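Local coordinates for protein putative phytoene/squalene synthase YisP (PDB 3WE9) that hydrolyses farnesyl diphosphate to farnesol and diphosphate, and is involved in biofilm formation in Bacillus subtilis, at residues A[156-161]-A[214-219]. Sequence-based numbering, arbitrary orientation.
Sequences GLAIQL and AYLEEC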
ATOM      1  N   GLY A 156       1.214  -5.624  -2.113  1.00 14.68           N
ATOM      2  CA  GLY A 156       0.734  -4.882  -0.959  1.00 15.69           C
ATOM      3  C   GLY A 156       1.834  -4.629   0.056  1.00 14.47           C
ATOM      4  O   GLY A 156       1.929  -3.542   0.633  1.00 14.08           O
ATOM      5  N   LEU A 157       2.652  -5.650   0.281  1.00 13.95           N
ATOM      6  CA  LEU A 157       3.777  -5.578   1.208  1.00 16.77           C
ATOM      7  C   LEU A 157       4.737  -4.478   0.737  1.00 15.43           C
ATOM      8  O   LEU A 157       5.117  -3.598   1.504  1.00 14.01           O
ATOM      9  CB  LEU A 157       4.488  -6.942   1.225  1.00 17.16           C
ATOM     10  CG  LEU A 157       5.750  -7.348   2.010  1.00 21.81           C
ATOM     11  CD1 LEU A 157       6.602  -6.154   2.386  1.00 21.24           C
ATOM     12  CD2 LEU A 157       5.341  -8.129   3.228  1.00 23.78           C
ATOM     13  N   ALA A 158       5.112  -4.535  -0.539  1.00 14.28           N
ATOM     14  CA  ALA A 158       6.028  -3.551  -1.116  1.00 14.80           C
ATOM     15  C   ALA A 158       5.470  -2.125  -1.021  1.00 14.60           C
ATOM     16  O   ALA A 158       6.194  -1.177  -0.701  1.00 13.77           O
ATOM     17  CB  ALA A 158       6.306  -3.902  -2.575  1.00 14.31           C
ATOM     18  N   ILE A 159       4.181  -1.972  -1.305  1.00 13.05           N
ATOM     19  CA  ILE A 159       3.551  -0.656  -1.245  1.00 13.64           C
ATOM     20  C   ILE A 159       3.620  -0.078   0.170  1.00 14.58           C
ATOM     21  O   ILE A 159       3.836   1.125   0.361  1.00 12.84           O
ATOM     22  CB  ILE A 159       2.086  -0.742  -1.727  1.00 13.64           C
ATOM     23  CG1 ILE A 159       2.064  -0.979  -3.246  1.00 13.83           C
ATOM     24  CG2 ILE A 159       1.325   0.519  -1.348  1.00 13.02           C
ATOM     25  CD1 ILE A 159       0.675  -1.307  -3.815  1.00 16.07           C
ATOM     26  N   GLN A 160       3.445  -0.935   1.170  1.00 12.59           N
ATOM     27  CA  GLN A 160       3.523  -0.473   2.550  1.00 13.76           C
ATOM     28  C   GLN A 160       4.964  -0.037   2.848  1.00 12.24           C
ATOM     29  O   GLN A 160       5.200   0.980   3.508  1.00 14.06           O
ATOM     30  CB  GLN A 160       3.087  -1.588   3.506  1.00 18.48           C
ATOM     31  CG  GLN A 160       2.943  -1.134   4.945  1.00 21.35           C
ATOM     32  CD  GLN A 160       1.834  -0.108   5.129  1.00 25.02           C
ATOM     33  OE1 GLN A 160       1.828   0.940   4.488  1.00 25.85           O
ATOM     34  NE2 GLN A 160       0.892  -0.408   6.015  1.00 27.12           N
ATOM     35  N   LEU A 161       5.933  -0.799   2.355  1.00 13.12           N
ATOM     36  CA  LEU A 161       7.333  -0.442   2.566  1.00 13.02           C
ATOM     37  C   LEU A 161       7.627   0.893   1.898  1.00 12.10           C
ATOM     38  O   LEU A 161       8.352   1.725   2.445  1.00 11.84           O
ATOM     39  CB  LEU A 161       8.268  -1.511   1.998  1.00 13.74           C
ATOM     40  CG  LEU A 161       8.352  -2.834   2.770  1.00 15.33           C
ATOM     41  CD1 LEU A 161       9.311  -3.786   2.049  1.00 13.98           C
ATOM     42  CD2 LEU A 161       8.824  -2.574   4.195  1.00 14.24           C
ATOM     43  N   ALA A 214      12.551  -5.671  -4.464  1.00 18.10           N
ATOM     44  CA  ALA A 214      12.570  -7.106  -4.726  1.00 19.15           C
ATOM     45  C   ALA A 214      11.115  -7.609  -4.736  1.00 19.86           C
ATOM     46  O   ALA A 214      10.739  -8.437  -5.565  1.00 18.17           O
ATOM     47  CB  ALA A 214      13.383  -7.835  -3.645  1.00 19.00           C
ATOM     48  N   TYR A 215      10.298  -7.110  -3.810  1.00 17.99           N
ATOM     49  CA  TYR A 215       8.898  -7.514  -3.765  1.00 18.73           C
ATOM     50  C   TYR A 215       8.175  -7.013  -5.013  1.00 19.59           C
ATOM     51  O   TYR A 215       7.382  -7.740  -5.605  1.00 18.79           O
ATOM     52  CB  TYR A 215       8.213  -6.966  -2.508  1.00 19.01           C
ATOM     53  CG  TYR A 215       8.575  -7.705  -1.238  1.00 18.85           C
ATOM     54  CD1 TYR A 215       8.086  -8.991  -0.988  1.00 18.74           C
ATOM     55  CD2 TYR A 215       9.394  -7.118  -0.283  1.00 16.05           C
ATOM     56  CE1 TYR A 215       8.405  -9.666   0.193  1.00 18.16           C
ATOM     57  CE2 TYR A 215       9.721  -7.780   0.892  1.00 18.54           C
ATOM     58  CZ  TYR A 215       9.222  -9.050   1.127  1.00 19.11           C
ATOM     59  OH  TYR A 215       9.536  -9.683   2.307  1.00 22.49           O
ATOM     60  N   LEU A 216       8.458  -5.774  -5.412  1.00 18.31           N
ATOM     61  CA  LEU A 216       7.833  -5.192  -6.600  1.00 18.94           C
ATOM     62  C   LEU A 216       8.162  -6.011  -7.850  1.00 20.43           C
ATOM     63  O   LEU A 216       7.270  -6.380  -8.610  1.00 19.23           O
ATOM     64  CB  LEU A 216       8.304  -3.744  -6.794  1.00 18.01           C
ATOM     65  CG  LEU A 216       7.855  -2.706  -5.748  1.00 16.21           C
ATOM     66  CD1 LEU A 216       8.586  -1.392  -5.980  1.00 20.02           C
ATOM     67  CD2 LEU A 216       6.348  -2.508  -5.820  1.00 17.28           C
ATOM     68  N   GLU A 217       9.446  -6.296  -8.050  1.00 22.75           N
ATOM     69  CA  GLU A 217       9.904  -7.070  -9.204  1.00 25.17           C
ATOM     70  C   GLU A 217       9.207  -8.431  -9.251  1.00 26.20           C
ATOM     71  O   GLU A 217       8.924  -8.971 -10.320  1.00 24.15           O
ATOM     72  CB  GLU A 217      11.424  -7.250  -9.125  1.00 30.47           C
ATOM     73  CG  GLU A 217      12.071  -7.865 -10.365  1.00 38.48           C
ATOM     74  CD  GLU A 217      11.664  -7.163 -11.656  1.00 42.80           C
ATOM     75  OE1 GLU A 217      11.533  -5.919 -11.646  1.00 46.08           O
ATOM     76  OE2 GLU A 217      11.484  -7.856 -12.684  1.00 46.04           O
ATOM     77  N   GLU A 218       8.929  -8.967  -8.070  1.00 26.83           N
ATOM     78  CA  GLU A 218       8.260 -10.253  -7.913  1.00 28.36           C
ATOM     79  C   GLU A 218       6.854 -10.193  -8.508  1.00 27.88           C
ATOM     80  O   GLU A 218       6.403 -11.125  -9.174  1.00 26.22           O
ATOM     81  CB  GLU A 218       8.188 -10.577  -6.426  1.00 30.54           C
ATOM     82  CG  GLU A 218       7.839 -11.990  -6.066  1.00 33.86           C
ATOM     83  CD  GLU A 218       8.226 -12.286  -4.634  1.00 33.99           C
ATOM     84  OE1 GLU A 218       7.326 -12.494  -3.794  1.00 33.75           O
ATOM     85  OE2 GLU A 218       9.444 -12.291  -4.349  1.00 36.57           O
ATOM     86  N   CYS A 219       6.160  -9.089  -8.258  1.00 27.60           N
ATOM     87  CA  CYS A 219       4.812  -8.918  -8.784  1.00 26.66           C
ATOM     88  C   CYS A 219       4.905  -8.606 -10.271  1.00 25.52           C
ATOM     89  O   CYS A 219       4.034  -8.978 -11.053  1.00 23.63           O
ATOM     90  CB  CYS A 219       4.093  -7.779  -8.059  1.00 25.93           C
ATOM     91  SG  CYS A 219       2.411  -7.487  -8.657  1.00 25.72           S
TER
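L157 sets its branched end over one face of the Y215 ring. Its CG sits 3.9 Å from the ring centroid and 9° off the normal, a CH-pi contact over the middle of that face. L157 CD1 lies over the same face, 3.8 Å from Y215 CE2. The leucine reaches this place because its CG extends anti to the backbone N (chi1 178°). L161, one turn on, adds its CD1 obliquely at 4.1 Å from Y215 CD2. A158 CB meets Y215 CB at 3.6 Å and L216 CD2 at 3.5 Å; its small side chain is consistent with the 8.5 Å approach of the axes of 156-161 and 214-219. The segments, from helices 145-165 and 199-221, run roughly antiparallel at 146° in the all-helical fold of the phytoene/squalene synthase family. L157 and L161 also pack on A125 of helix 118-140, and L216 on L238 of helix 228-250. Without the ring, as with an alanine here in place of Y215, L157 would probably lose the face it packs on, and a gap would be likely beside L161. With carbon meeting carbon or ring face throughout, the contact rests on shape and apolar burial rather than on polar bonds.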